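PDB 5MZ5: ALDH21) from Physcomitrella patens subsp. patens, which catalyses the NADP+-dependent oxidation of succinic semialdehyde to succinate, as a member of the aldehyde dehydrogenase family. Local coordinates for residues Ile305-Asn310 / Leu468-Ala473; Ser319-Gln324 / Gly441-Ile446; Asn409-Glu414 / Val432-Asn437; Ser426-Ala431 / Ala454-Glu459. One frame throughout, in Å; residues are numbered along the deposited sequence.

Contact 1 (Ile305-Asn310 / Leu468-Ala473)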
loop_
_atom_site.group_PDB
_atom_site.type_symbol
_atom_site.label_atom_id
_atom_site.label_comp_id
_atom_site.label_asym_id
_atom_site.label_seq_id
_atom_site.Cartn_x
_atom_site.Cartn_y
_atom_site.Cartn_z
ATOM N N ILE A 305 12.612 -15.511 -32.600
ATOM C CA ILE A 305 12.213 -16.846 -33.083
ATOM C C ILE A 305 12.196 -17.847 -31.926
ATOM O O ILE A 305 11.206 -18.554 -31.766
ATOM C CB ILE A 305 13.069 -17.329 -34.308
ATOM C CG1 ILE A 305 12.880 -16.429 -35.559
ATOM C CG2 ILE A 305 12.852 -18.828 -34.660
ATOM C CD1 ILE A 305 11.408 -16.258 -36.146
ATOM N N GLN A 306 13.267 -17.869 -31.097
ATOM C CA GLN A 306 13.364 -18.770 -29.940
ATOM C C GLN A 306 12.198 -18.588 -28.982
ATOM O O GLN A 306 11.663 -19.576 -28.494
ATOM C CB GLN A 306 14.688 -18.563 -29.183
ATOM C CG GLN A 306 15.914 -19.162 -29.880
ATOM C CD GLN A 306 17.244 -18.631 -29.368
ATOM O OE1 GLN A 306 17.345 -17.936 -28.344
ATOM N NE2 GLN A 306 18.316 -18.967 -30.080
ATOM N N ARG A 307 11.793 -17.322 -28.719
ATOM C CA ARG A 307 10.682 -17.027 -27.804
ATOM C C ARG A 307 9.342 -17.371 -28.421
ATOM O O ARG A 307 8.449 -17.829 -27.711
ATOM C CB ARG A 307 10.741 -15.576 -27.299
ATOM C CG ARG A 307 12.042 -15.263 -26.539
ATOM C CD ARG A 307 11.985 -15.623 -25.077
ATOM N NE ARG A 307 12.211 -17.042 -24.828
ATOM C CZ ARG A 307 11.723 -17.707 -23.783
ATOM N NH1 ARG A 307 10.951 -17.089 -22.892
ATOM N NH2 ARG A 307 11.995 -18.997 -23.625
ATOM N N LEU A 308 9.219 -17.196 -29.751
ATOM C CA LEU A 308 8.002 -17.559 -30.486
ATOM C C LEU A 308 7.832 -19.083 -30.515
ATOM O O LEU A 308 6.703 -19.578 -30.424
ATOM C CB LEU A 308 8.026 -16.995 -31.900
ATOM C CG LEU A 308 7.941 -15.485 -32.052
ATOM C CD1 LEU A 308 8.022 -15.104 -33.522
ATOM C CD2 LEU A 308 6.684 -14.916 -31.392
ATOM N N ILE A 309 8.957 -19.822 -30.604
ATOM C CA ILE A 309 8.983 -21.297 -30.564
ATOM C C ILE A 309 8.520 -21.756 -29.168
ATOM O O ILE A 309 7.646 -22.621 -29.071
ATOM C CB ILE A 309 10.389 -21.860 -30.953
ATOM C CG1 ILE A 309 10.674 -21.684 -32.465
ATOM C CG2 ILE A 309 10.606 -23.331 -30.478
ATOM C CD1 ILE A 309 9.771 -22.576 -33.476
ATOM N N ASN A 310 9.066 -21.129 -28.092
ATOM C CA ASN A 310 8.670 -21.439 -26.718
ATOM C C ASN A 310 7.158 -21.204 -26.546
ATOM O O ASN A 310 6.453 -22.082 -26.054
ATOM C CB ASN A 310 9.496 -20.641 -25.696
ATOM C CG ASN A 310 9.048 -20.878 -24.260
ATOM O OD1 ASN A 310 9.305 -21.924 -23.659
ATOM N ND2 ASN A 310 8.270 -19.958 -23.719
ATOM N N LEU A 468 5.445 -8.130 -22.942
ATOM C CA LEU A 468 6.223 -7.213 -23.743
ATOM C C LEU A 468 7.619 -7.777 -24.032
ATOM O O LEU A 468 8.412 -8.007 -23.111
ATOM C CB LEU A 468 6.279 -5.827 -23.046
ATOM C CG LEU A 468 7.033 -4.679 -23.757
ATOM C CD1 LEU A 468 6.567 -4.485 -25.245
ATOM C CD2 LEU A 468 6.877 -3.381 -22.964
ATOM N N ASN A 469 7.885 -8.012 -25.321
ATOM C CA ASN A 469 9.139 -8.538 -25.893
ATOM C C ASN A 469 9.453 -9.969 -25.409
ATOM O O ASN A 469 10.587 -10.351 -25.117
ATOM C CB ASN A 469 10.298 -7.548 -25.714
ATOM C CG ASN A 469 10.007 -6.308 -26.517
ATOM O OD1 ASN A 469 9.324 -6.372 -27.535
ATOM N ND2 ASN A 469 10.420 -5.145 -26.043
ATOM N N ASP A 470 8.391 -10.758 -25.378
ATOM C CA ASP A 470 8.339 -12.192 -25.141
ATOM C C ASP A 470 6.945 -12.614 -25.606
ATOM O O ASP A 470 6.071 -11.760 -25.823
ATOM C CB ASP A 470 8.647 -12.602 -23.675
ATOM C CG ASP A 470 9.144 -14.040 -23.497
ATOM O OD1 ASP A 470 8.863 -14.889 -24.376
ATOM O OD2 ASP A 470 9.806 -14.315 -22.483
ATOM N N SER A 471 6.763 -13.917 -25.820
ATOM C CA SER A 471 5.516 -14.509 -26.269
ATOM C C SER A 471 4.517 -14.514 -25.092
ATOM O O SER A 471 4.953 -14.388 -23.931
ATOM C CB SER A 471 5.762 -15.932 -26.772
ATOM O OG SER A 471 5.495 -16.867 -25.739
ATOM N N PRO A 472 3.196 -14.720 -25.357
ATOM C CA PRO A 472 2.211 -14.751 -24.249
ATOM C C PRO A 472 2.352 -15.950 -23.295
ATOM O O PRO A 472 1.631 -16.005 -22.297
ATOM C CB PRO A 472 0.857 -14.833 -24.987
ATOM C CG PRO A 472 1.194 -15.464 -26.333
ATOM C CD PRO A 472 2.531 -14.887 -26.675
ATOM N N ALA A 473 3.239 -16.919 -23.605
ATOM C CA ALA A 473 3.401 -18.110 -22.779
ATOM C C ALA A 473 4.218 -17.876 -21.483
ATOM O O ALA A 473 4.407 -18.808 -20.700
ATOM C CB ALA A 473 3.971 -19.257 -23.599
HETATM O O HOH W 1 7.777 -17.350 -24.511
#
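The guanidinium of Arg307 meets Asp470 at its edge: OD2 lies in the guanidinium plane and takes a hydrogen bond from NH1, 3.0 Å long, on its syn lone pair. The carboxylate is turned 62° from that plane, so this is a salt bridge through one nitrogen rather than a flat two-pronged pairing. The chi2 bend (-86°) brings the arginine CD to 3.3 Å from Asp470 OD1, and the chi3 bend (81°) then turns the guanidinium so that NH1 reaches OD2. OD1 accepts from the backbone N of Ser471 at 2.7 Å and from a water, which fixes the rotation of the acid. The same water receives an N-H from Asn310 ND2 at 2.8 Å and is hydrogen-bonded to Ser471 OG at 2.6 Å. Serine suits this tight bend, since OG also accepts from Ala473 N, closing an ST turn, while its small CB packs on Arg307 O at 3.4 Å. Asp470 OD2 has a further salt bridge to Arg510 of a second subunit, and this pair of arginines probably keeps the acid ionised. The contact thus ties helix 301-313 to the loop after strand 465-468, with Leu308 and Pro472 both reaching strand 290-294 and Arg307 resting on Phe447 of strand 443-447.

Contact 2 (Ser319-Gln324 / Gly441-Ile446)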
loop_
_atom_site.group_PDB
_atom_site.type_symbol
_atom_site.label_atom_id
_atom_site.label_comp_id
_atom_site.label_asym_id
_atom_site.label_seq_id
_atom_site.Cartn_x
_atom_site.Cartn_y
_atom_site.Cartn_z
ATOM N N SER A 319 -1.225 -25.843 -22.737
ATOM C CA SER A 319 -1.115 -24.754 -21.789
ATOM C C SER A 319 -2.196 -23.745 -22.103
ATOM O O SER A 319 -2.495 -23.494 -23.269
ATOM C CB SER A 319 0.261 -24.099 -21.899
ATOM O OG SER A 319 0.331 -22.893 -21.161
ATOM N N CYS A 320 -2.773 -23.164 -21.055
ATOM C CA CYS A 320 -3.825 -22.157 -21.146
ATOM C C CYS A 320 -3.287 -20.836 -21.713
ATOM O O CYS A 320 -4.082 -20.024 -22.168
ATOM C CB CYS A 320 -4.503 -21.968 -19.789
ATOM S SG CYS A 320 -5.259 -23.478 -19.114
ATOM N N ILE A 321 -1.929 -20.653 -21.737
ATOM C CA ILE A 321 -1.267 -19.466 -22.306
ATOM C C ILE A 321 -0.376 -19.829 -23.523
ATOM O O ILE A 321 0.476 -19.038 -23.919
ATOM C CB ILE A 321 -0.527 -18.586 -21.263
ATOM C CG1 ILE A 321 0.546 -19.393 -20.466
ATOM C CG2 ILE A 321 -1.547 -17.882 -20.364
ATOM C CD1 ILE A 321 1.381 -18.566 -19.390
ATOM N N HIS A 322 -0.619 -21.002 -24.141
ATOM C CA HIS A 322 0.049 -21.427 -25.370
ATOM C C HIS A 322 -0.177 -20.348 -26.450
ATOM O O HIS A 322 -1.275 -19.806 -26.537
ATOM C CB HIS A 322 -0.550 -22.775 -25.818
ATOM C CG HIS A 322 -0.409 -23.078 -27.287
ATOM N ND1 HIS A 322 -1.506 -23.407 -28.062
ATOM C CD2 HIS A 322 0.704 -23.143 -28.057
ATOM C CE1 HIS A 322 -1.036 -23.600 -29.282
ATOM N NE2 HIS A 322 0.288 -23.453 -29.326
ATOM N N MET A 323 0.867 -19.983 -27.221
ATOM C CA MET A 323 0.705 -18.985 -28.293
ATOM C C MET A 323 0.057 -19.685 -29.497
ATOM O O MET A 323 0.717 -20.414 -30.247
ATOM C CB MET A 323 2.037 -18.315 -28.651
ATOM C CG MET A 323 1.940 -17.248 -29.741
ATOM S SD MET A 323 3.594 -16.869 -30.392
ATOM C CE MET A 323 3.846 -18.306 -31.465
ATOM N N GLN A 324 -1.258 -19.500 -29.637
ATOM C CA GLN A 324 -2.040 -20.138 -30.696
ATOM C C GLN A 324 -2.048 -19.325 -31.990
ATOM O O GLN A 324 -2.118 -19.912 -33.064
ATOM C CB GLN A 324 -3.471 -20.399 -30.208
ATOM C CG GLN A 324 -4.252 -21.365 -31.101
ATOM C CD GLN A 324 -5.604 -21.680 -30.515
ATOM O OE1 GLN A 324 -5.734 -22.024 -29.333
ATOM N NE2 GLN A 324 -6.646 -21.549 -31.318
ATOM N N GLY A 441 -9.493 -14.346 -23.112
ATOM C CA GLY A 441 -8.783 -13.128 -22.733
ATOM C C GLY A 441 -7.799 -13.334 -21.609
ATOM O O GLY A 441 -7.826 -12.606 -20.621
ATOM N N LEU A 442 -6.918 -14.321 -21.757
ATOM C CA LEU A 442 -5.953 -14.673 -20.726
ATOM C C LEU A 442 -4.681 -13.841 -20.830
ATOM O O LEU A 442 -4.451 -12.968 -19.987
ATOM C CB LEU A 442 -5.712 -16.202 -20.770
ATOM C CG LEU A 442 -5.018 -16.946 -19.618
ATOM C CD1 LEU A 442 -5.248 -16.327 -18.286
ATOM C CD2 LEU A 442 -5.466 -18.382 -19.570
ATOM N N GLN A 443 -3.874 -14.078 -21.868
ATOM C CA GLN A 443 -2.627 -13.355 -22.099
ATOM C C GLN A 443 -2.405 -13.085 -23.571
ATOM O O GLN A 443 -2.981 -13.752 -24.423
ATOM C CB GLN A 443 -1.406 -14.069 -21.469
ATOM C CG GLN A 443 -1.420 -14.042 -19.948
ATOM C CD GLN A 443 -0.129 -14.331 -19.228
ATOM O OE1 GLN A 443 -0.049 -14.157 -18.019
ATOM N NE2 GLN A 443 0.908 -14.781 -19.923
ATOM N N SER A 444 -1.606 -12.066 -23.860
ATOM C CA SER A 444 -1.203 -11.637 -25.204
ATOM C C SER A 444 0.278 -11.281 -25.155
ATOM O O SER A 444 0.792 -10.947 -24.091
ATOM C CB SER A 444 -2.006 -10.417 -25.632
ATOM O OG SER A 444 -3.284 -10.801 -26.105
ATOM N N GLY A 445 0.938 -11.361 -26.302
ATOM C CA GLY A 445 2.343 -11.032 -26.457
ATOM C C GLY A 445 2.520 -9.965 -27.517
ATOM O O GLY A 445 1.712 -9.867 -28.442
ATOM N N ILE A 446 3.562 -9.132 -27.363
ATOM C CA ILE A 446 3.912 -8.080 -28.321
ATOM C C ILE A 446 5.439 -7.850 -28.386
ATOM O O ILE A 446 6.061 -7.538 -27.368
ATOM C CB ILE A 446 3.123 -6.734 -28.113
ATOM C CG1 ILE A 446 3.600 -5.661 -29.135
ATOM C CG2 ILE A 446 3.201 -6.215 -26.654
ATOM C CD1 ILE A 446 2.884 -4.395 -29.170
#
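Just after Ser319, which starts a type I turn ending at His322, Cys320 brings its CB to 3.7 Å from Leu442 CD2, and the same methyl lies 3.4 Å from the Cys320 backbone O. The turn is braced by Ser319 OG, which accepts from Ile321 N at 3.2 Å in an ST turn and is also bonded to Tyr314 OH. At Cys320 SG is directed elsewhere, leaving the base of the side chain to do the packing. Ile321 comes next and carries the largest share of the apolar contact. With CG1 between the backbone N and the carbonyl carbon (chi1 57°), its CG2 branch meets Leu442 CG at 3.7 Å, the two side chains crossing at about a right angle. CG2 also touches the aliphatic part of Gln443, 3.9 Å from CG, the two side chains crossing at a slant, while CD1 reaches NE2 at a similar 3.9 Å. That amide nitrogen is satisfied by the carbonyls of Pro472 and Leu474, so a polar residue can be buried beside isoleucine. Branched, apolar Ile321 and Leu442 suit a buried place where the two segments make no hydrogen bond to each other, and both touch Tyr481. The arrangement backs the substrate pocket of this aldehyde dehydrogenase: Ser319, Cys320, Tyr314 and Tyr481 bind succinate, and Cys320 also contacts NADP+.

Contact 3 (Asn409-Glu414 / Val432-Asn437)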
loop_
_atom_site.group_PDB
_atom_site.type_symbol
_atom_site.label_atom_id
_atom_site.label_comp_id
_atom_site.label_asym_id
_atom_site.label_seq_id
_atom_site.Cartn_x
_atom_site.Cartn_y
_atom_site.Cartn_z
ATOM N N ASN A 409 -12.610 -24.128 -36.344
ATOM C CA ASN A 409 -12.466 -24.431 -34.912
ATOM C C ASN A 409 -11.073 -24.124 -34.379
ATOM O O ASN A 409 -10.953 -23.678 -33.235
ATOM C CB ASN A 409 -12.814 -25.880 -34.612
ATOM C CG ASN A 409 -14.287 -26.155 -34.569
ATOM O OD1 ASN A 409 -15.062 -25.443 -33.927
ATOM N ND2 ASN A 409 -14.702 -27.226 -35.222
ATOM N N ALA A 410 -10.030 -24.347 -35.215
ATOM C CA ALA A 410 -8.629 -24.079 -34.877
ATOM C C ALA A 410 -8.421 -22.582 -34.585
ATOM O O ALA A 410 -7.583 -22.250 -33.756
ATOM C CB ALA A 410 -7.715 -24.538 -36.005
ATOM N N ARG A 411 -9.219 -21.697 -35.215
ATOM C CA ARG A 411 -9.134 -20.252 -35.007
ATOM C C ARG A 411 -10.044 -19.749 -33.866
ATOM O O ARG A 411 -9.616 -18.934 -33.048
ATOM C CB ARG A 411 -9.387 -19.497 -36.339
ATOM C CG ARG A 411 -9.467 -17.956 -36.246
ATOM C CD ARG A 411 -8.263 -17.283 -35.570
ATOM N NE ARG A 411 -8.437 -15.830 -35.460
ATOM C CZ ARG A 411 -9.121 -15.213 -34.497
ATOM N NH1 ARG A 411 -9.681 -15.910 -33.520
ATOM N NH2 ARG A 411 -9.243 -13.894 -34.505
ATOM N N LYS A 412 -11.279 -20.247 -33.812
ATOM C CA LYS A 412 -12.317 -19.861 -32.857
ATOM C C LYS A 412 -12.092 -20.406 -31.433
ATOM O O LYS A 412 -12.354 -19.698 -30.452
ATOM C CB LYS A 412 -13.680 -20.302 -33.430
ATOM C CG LYS A 412 -14.926 -19.970 -32.607
ATOM C CD LYS A 412 -16.239 -20.180 -33.401
ATOM C CE LYS A 412 -16.410 -21.518 -34.113
ATOM N NZ LYS A 412 -16.578 -22.660 -33.173
ATOM N N GLU A 413 -11.631 -21.661 -31.320
ATOM C CA GLU A 413 -11.480 -22.335 -30.029
ATOM C C GLU A 413 -10.033 -22.558 -29.619
ATOM O O GLU A 413 -9.123 -22.475 -30.445
ATOM C CB GLU A 413 -12.197 -23.711 -30.056
ATOM C CG GLU A 413 -13.604 -23.731 -30.628
ATOM C CD GLU A 413 -14.655 -22.932 -29.881
ATOM O OE1 GLU A 413 -14.498 -22.708 -28.659
ATOM O OE2 GLU A 413 -15.654 -22.544 -30.525
ATOM N N GLU A 414 -9.846 -22.912 -28.338
ATOM C CA GLU A 414 -8.567 -23.280 -27.753
ATOM C C GLU A 414 -8.201 -24.649 -28.327
ATOM O O GLU A 414 -8.953 -25.611 -28.156
ATOM C CB GLU A 414 -8.695 -23.359 -26.219
ATOM C CG GLU A 414 -7.408 -23.784 -25.512
ATOM C CD GLU A 414 -7.481 -23.677 -24.003
ATOM O OE1 GLU A 414 -8.447 -24.218 -23.427
ATOM O OE2 GLU A 414 -6.576 -23.064 -23.392
ATOM N N VAL A 432 -3.991 -5.316 -33.116
ATOM C CA VAL A 432 -4.459 -5.296 -31.725
ATOM C C VAL A 432 -5.944 -5.710 -31.675
ATOM O O VAL A 432 -6.323 -6.541 -30.848
ATOM C CB VAL A 432 -4.207 -3.926 -31.023
ATOM C CG1 VAL A 432 -4.819 -3.898 -29.613
ATOM C CG2 VAL A 432 -2.713 -3.598 -30.968
ATOM N N LYS A 433 -6.758 -5.140 -32.581
ATOM C CA LYS A 433 -8.173 -5.437 -32.734
ATOM C C LYS A 433 -8.365 -6.946 -33.056
ATOM O O LYS A 433 -9.244 -7.591 -32.481
ATOM C CB LYS A 433 -8.786 -4.547 -33.833
ATOM C CG LYS A 433 -10.303 -4.667 -33.935
ATOM C CD LYS A 433 -10.881 -3.814 -35.055
ATOM C CE LYS A 433 -12.370 -4.010 -35.148
ATOM N NZ LYS A 433 -12.968 -3.133 -36.191
ATOM N N GLU A 434 -7.503 -7.510 -33.919
ATOM C CA GLU A 434 -7.570 -8.921 -34.264
ATOM C C GLU A 434 -7.140 -9.830 -33.102
ATOM O O GLU A 434 -7.694 -10.922 -32.946
ATOM C CB GLU A 434 -6.807 -9.230 -35.567
ATOM C CG GLU A 434 -7.191 -10.556 -36.201
ATOM C CD GLU A 434 -8.665 -10.860 -36.412
ATOM O OE1 GLU A 434 -9.488 -9.916 -36.480
ATOM O OE2 GLU A 434 -8.992 -12.060 -36.543
ATOM N N CYS A 435 -6.168 -9.372 -32.278
ATOM C CA CYS A 435 -5.736 -10.080 -31.063
ATOM C C CYS A 435 -6.927 -10.246 -30.125
ATOM O O CYS A 435 -7.092 -11.309 -29.527
ATOM C CB CYS A 435 -4.602 -9.322 -30.372
ATOM S SG CYS A 435 -2.996 -9.563 -31.149
ATOM N N ASN A 436 -7.760 -9.191 -30.033
ATOM C CA ASN A 436 -8.964 -9.106 -29.216
ATOM C C ASN A 436 -10.148 -9.833 -29.810
ATOM O O ASN A 436 -11.133 -10.021 -29.098
ATOM C CB ASN A 436 -9.337 -7.629 -28.946
ATOM C CG ASN A 436 -8.353 -6.918 -28.063
ATOM O OD1 ASN A 436 -7.603 -7.533 -27.290
ATOM N ND2 ASN A 436 -8.373 -5.603 -28.122
ATOM N N ASN A 437 -10.066 -10.226 -31.110
ATOM C CA ASN A 437 -11.136 -10.915 -31.843
ATOM C C ASN A 437 -11.193 -12.404 -31.452
ATOM O O ASN A 437 -10.868 -13.307 -32.245
ATOM C CB ASN A 437 -11.005 -10.686 -33.371
ATOM C CG ASN A 437 -12.211 -11.133 -34.156
ATOM O OD1 ASN A 437 -13.266 -11.425 -33.594
ATOM N ND2 ASN A 437 -12.084 -11.205 -35.479
HETATM O O HOH W 2 -7.104 -13.719 -37.323
#
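Arg411 reaches the backbone of Asn437 with both terminal nitrogens: NH2 bonds to its O at 2.8 Å and NH1 to the same atom at 3.1 Å. The carbonyl oxygen lies practically in the guanidinium plane, so one end of the arginine closes on a single acceptor. NH2 has a second partner in Glu434 OE2, a 2.8 Å salt bridge in which NH2 approaches OE2 from above the carboxylate plane, and the two flat groups stand 65° apart. A water completes this shell, accepting from Arg411 NE at 3.1 Å and donating to Glu434 OE2 at 2.6 Å, so the glutamate oxygen is linked to the guanidinium twice, directly and through the water. Farther out, Glu434 OE1 accepts from Asn437 ND2 at 3.1 Å, which limits the rotation of the carboxylate and keeps the asparagine amide beside it. Arg411 sets CG anti to the backbone N (chi1 174°) and bends at chi2, sending its end from the short helix 409-412 across to the end region of helix 428-435; Tyr327 and Ile406 pack against it. With an alanine here, Glu434 is likely to be left without its cationic mate and the Asn437 carbonyl without its two guanidinium donors. Arginine suits the place because it can satisfy a backbone carbonyl and a carboxylate at once, and the nearby positive charge is likely to favour an ionised Glu434.

Contact 4 (Ser426-Ala431 / Ala454-Glu459)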
loop_
_atom_site.group_PDB
_atom_site.type_symbol
_atom_site.label_atom_id
_atom_site.label_comp_id
_atom_site.label_asym_id
_atom_site.label_seq_id
_atom_site.Cartn_x
_atom_site.Cartn_y
_atom_site.Cartn_z
ATOM N N SER A 426 -0.829 -5.238 -41.805
ATOM C CA SER A 426 -0.202 -4.015 -42.313
ATOM C C SER A 426 -0.414 -2.856 -41.340
ATOM O O SER A 426 0.406 -1.932 -41.308
ATOM C CB SER A 426 -0.755 -3.650 -43.691
ATOM O OG SER A 426 -2.174 -3.595 -43.688
ATOM N N ASP A 427 -1.524 -2.892 -40.572
ATOM C CA ASP A 427 -1.858 -1.853 -39.601
ATOM C C ASP A 427 -1.789 -2.390 -38.163
ATOM O O ASP A 427 -2.449 -3.379 -37.842
ATOM C CB ASP A 427 -3.238 -1.243 -39.913
ATOM C CG ASP A 427 -3.590 -0.058 -39.031
ATOM O OD1 ASP A 427 -2.901 0.969 -39.122
ATOM O OD2 ASP A 427 -4.551 -0.164 -38.255
ATOM N N PHE A 428 -0.990 -1.733 -37.307
ATOM C CA PHE A 428 -0.794 -2.105 -35.908
ATOM C C PHE A 428 -2.107 -2.099 -35.098
ATOM O O PHE A 428 -2.359 -3.055 -34.367
ATOM C CB PHE A 428 0.301 -1.234 -35.233
ATOM C CG PHE A 428 0.499 -1.565 -33.774
ATOM C CD1 PHE A 428 1.214 -2.693 -33.391
ATOM C CD2 PHE A 428 -0.063 -0.768 -32.778
ATOM C CE1 PHE A 428 1.369 -3.016 -32.036
ATOM C CE2 PHE A 428 0.103 -1.087 -31.426
ATOM C CZ PHE A 428 0.808 -2.212 -31.064
ATOM N N LYS A 429 -2.919 -1.021 -35.216
ATOM C CA LYS A 429 -4.197 -0.880 -34.516
ATOM C C LYS A 429 -5.117 -2.065 -34.866
ATOM O O LYS A 429 -5.795 -2.603 -33.983
ATOM C CB LYS A 429 -4.887 0.432 -34.915
ATOM C CG LYS A 429 -4.525 1.617 -34.043
ATOM C CD LYS A 429 -5.069 2.926 -34.641
ATOM C CE LYS A 429 -5.507 4.004 -33.662
ATOM N NZ LYS A 429 -4.386 4.852 -33.165
ATOM N N GLU A 430 -5.099 -2.481 -36.152
ATOM C CA GLU A 430 -5.873 -3.604 -36.678
ATOM C C GLU A 430 -5.383 -4.924 -36.124
ATOM O O GLU A 430 -6.201 -5.797 -35.863
ATOM C CB GLU A 430 -5.870 -3.615 -38.218
ATOM C CG GLU A 430 -6.813 -2.593 -38.835
ATOM C CD GLU A 430 -8.293 -2.751 -38.531
ATOM O OE1 GLU A 430 -8.816 -3.886 -38.619
ATOM O OE2 GLU A 430 -8.935 -1.724 -38.219
ATOM N N ALA A 431 -4.054 -5.075 -35.941
ATOM C CA ALA A 431 -3.458 -6.278 -35.360
ATOM C C ALA A 431 -3.945 -6.437 -33.903
ATOM O O ALA A 431 -4.300 -7.549 -33.519
ATOM C CB ALA A 431 -1.932 -6.202 -35.409
ATOM N N ALA A 454 3.906 -0.225 -27.431
ATOM C CA ALA A 454 4.000 -1.041 -26.217
ATOM C C ALA A 454 2.875 -0.674 -25.237
ATOM O O ALA A 454 2.130 -1.555 -24.791
ATOM C CB ALA A 454 5.368 -0.846 -25.562
ATOM N N PHE A 455 2.719 0.636 -24.956
ATOM C CA PHE A 455 1.711 1.112 -24.020
ATOM C C PHE A 455 0.300 1.157 -24.619
ATOM O O PHE A 455 -0.660 1.050 -23.865
ATOM C CB PHE A 455 2.129 2.449 -23.376
ATOM C CG PHE A 455 3.161 2.173 -22.298
ATOM C CD1 PHE A 455 4.522 2.155 -22.600
ATOM C CD2 PHE A 455 2.766 1.823 -21.002
ATOM C CE1 PHE A 455 5.468 1.844 -21.620
ATOM C CE2 PHE A 455 3.718 1.515 -20.022
ATOM C CZ PHE A 455 5.061 1.523 -20.340
ATOM N N TYR A 456 0.167 1.263 -25.952
ATOM C CA TYR A 456 -1.136 1.202 -26.632
ATOM C C TYR A 456 -1.652 -0.234 -26.457
ATOM O O TYR A 456 -2.818 -0.430 -26.109
ATOM C CB TYR A 456 -1.023 1.583 -28.136
ATOM C CG TYR A 456 -2.327 1.455 -28.897
ATOM C CD1 TYR A 456 -2.751 0.223 -29.397
ATOM C CD2 TYR A 456 -3.167 2.550 -29.069
ATOM C CE1 TYR A 456 -3.975 0.088 -30.056
ATOM C CE2 TYR A 456 -4.380 2.433 -29.755
ATOM C CZ TYR A 456 -4.783 1.196 -30.235
ATOM O OH TYR A 456 -5.985 1.066 -30.890
ATOM N N ALA A 457 -0.770 -1.236 -26.678
ATOM C CA ALA A 457 -1.124 -2.654 -26.519
ATOM C C ALA A 457 -1.503 -2.968 -25.055
ATOM O O ALA A 457 -2.459 -3.704 -24.824
ATOM C CB ALA A 457 0.031 -3.538 -26.966
ATOM N N PHE A 458 -0.781 -2.386 -24.070
ATOM C CA PHE A 458 -1.105 -2.578 -22.652
ATOM C C PHE A 458 -2.516 -2.052 -22.359
ATOM O O PHE A 458 -3.309 -2.722 -21.709
ATOM C CB PHE A 458 -0.038 -1.916 -21.730
ATOM C CG PHE A 458 -0.255 -2.092 -20.234
ATOM C CD1 PHE A 458 -0.778 -3.279 -19.716
ATOM C CD2 PHE A 458 0.111 -1.091 -19.338
ATOM C CE1 PHE A 458 -0.987 -3.438 -18.335
ATOM C CE2 PHE A 458 -0.058 -1.266 -17.952
ATOM C CZ PHE A 458 -0.612 -2.438 -17.462
ATOM N N GLU A 459 -2.833 -0.890 -22.901
ATOM C CA GLU A 459 -4.118 -0.235 -22.745
ATOM C C GLU A 459 -5.304 -0.940 -23.434
ATOM O O GLU A 459 -6.384 -0.999 -22.846
ATOM C CB GLU A 459 -4.008 1.201 -23.273
ATOM C CG GLU A 459 -4.891 2.206 -22.552
ATOM C CD GLU A 459 -4.698 2.384 -21.053
ATOM O OE1 GLU A 459 -5.694 2.762 -20.396
ATOM O OE2 GLU A 459 -3.581 2.139 -20.532
HETATM O O HOH W 3 -6.781 -1.354 -31.831
#
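Lys429 and Tyr456 mark the closest approach of the two backbones, their CA atoms 8.7 Å apart, a spacing that leaves room for side chains between the helices. Segment 426-431 holds the start of helix 428-435, where Asp427 sits at the N-cap and its OD2 accepts from Glu430 N at 3.2 Å; segment 454-459 is helical throughout. Tyr456 does most of the bridging. Its CG is anti to the backbone N (chi1 177°), which extends the ring across the gap so that CD1 comes 3.7 Å from Phe428 CE2. The two aromatic side chains lie alongside each other and point in opposite senses. The edge of the Phe428 ring is also met by Ala457 CB, 4.4 Å from CZ, a small residue that lets the phenylalanine approach its helix. Farther along the tyrosine, Lys429 passes at about a right angle to it, with CG 3.5 Å from OH. A water in the plane of the Tyr456 ring is held by OH at 2.7 Å and donates to Lys429 O, also at 2.7 Å. A serine in place of Tyr456 lacks the ring and phenol oxygen, which is likely to open a gap beside Phe428 and the Lys429 chain and to break the water link to Lys429 O. Both helices also face a fourth subunit: Phe428 and Lys429 touch its Leu515, and Tyr456 packs on its Gly513. Tyrosine therefore suits a partly exposed seam, its apolar ring serving the buried phenylalanine while its hydroxyl turns to water, and no charge pairing joins the two segments.

How the contacts relate
Contacts 1 and 2 are buried, whereas contacts 3 and 4 are partly open to solvent. The chemistry does not simply follow burial: contact 2 is apolar and contact 1, though buried, is ionic. Contact 3 is polar and charged, while contact 4 is mainly aromatic packing with one bridging water. Contacts 1 and 4 both reach other subunits; contacts 2 and 3 are touched by none. Helix 428-435 serves both contacts 3 and 4, its first turn in contact 4 and its later part in contact 3. Strand 443-447 joins contacts 1, 2 and 4: Gln443 bonds to Pro472 of contact 1, and Ile446 packs on Phe428 and Ala457 of contact 4. Gln324 of contact 2 makes the link to contact 3, bonding to Glu413.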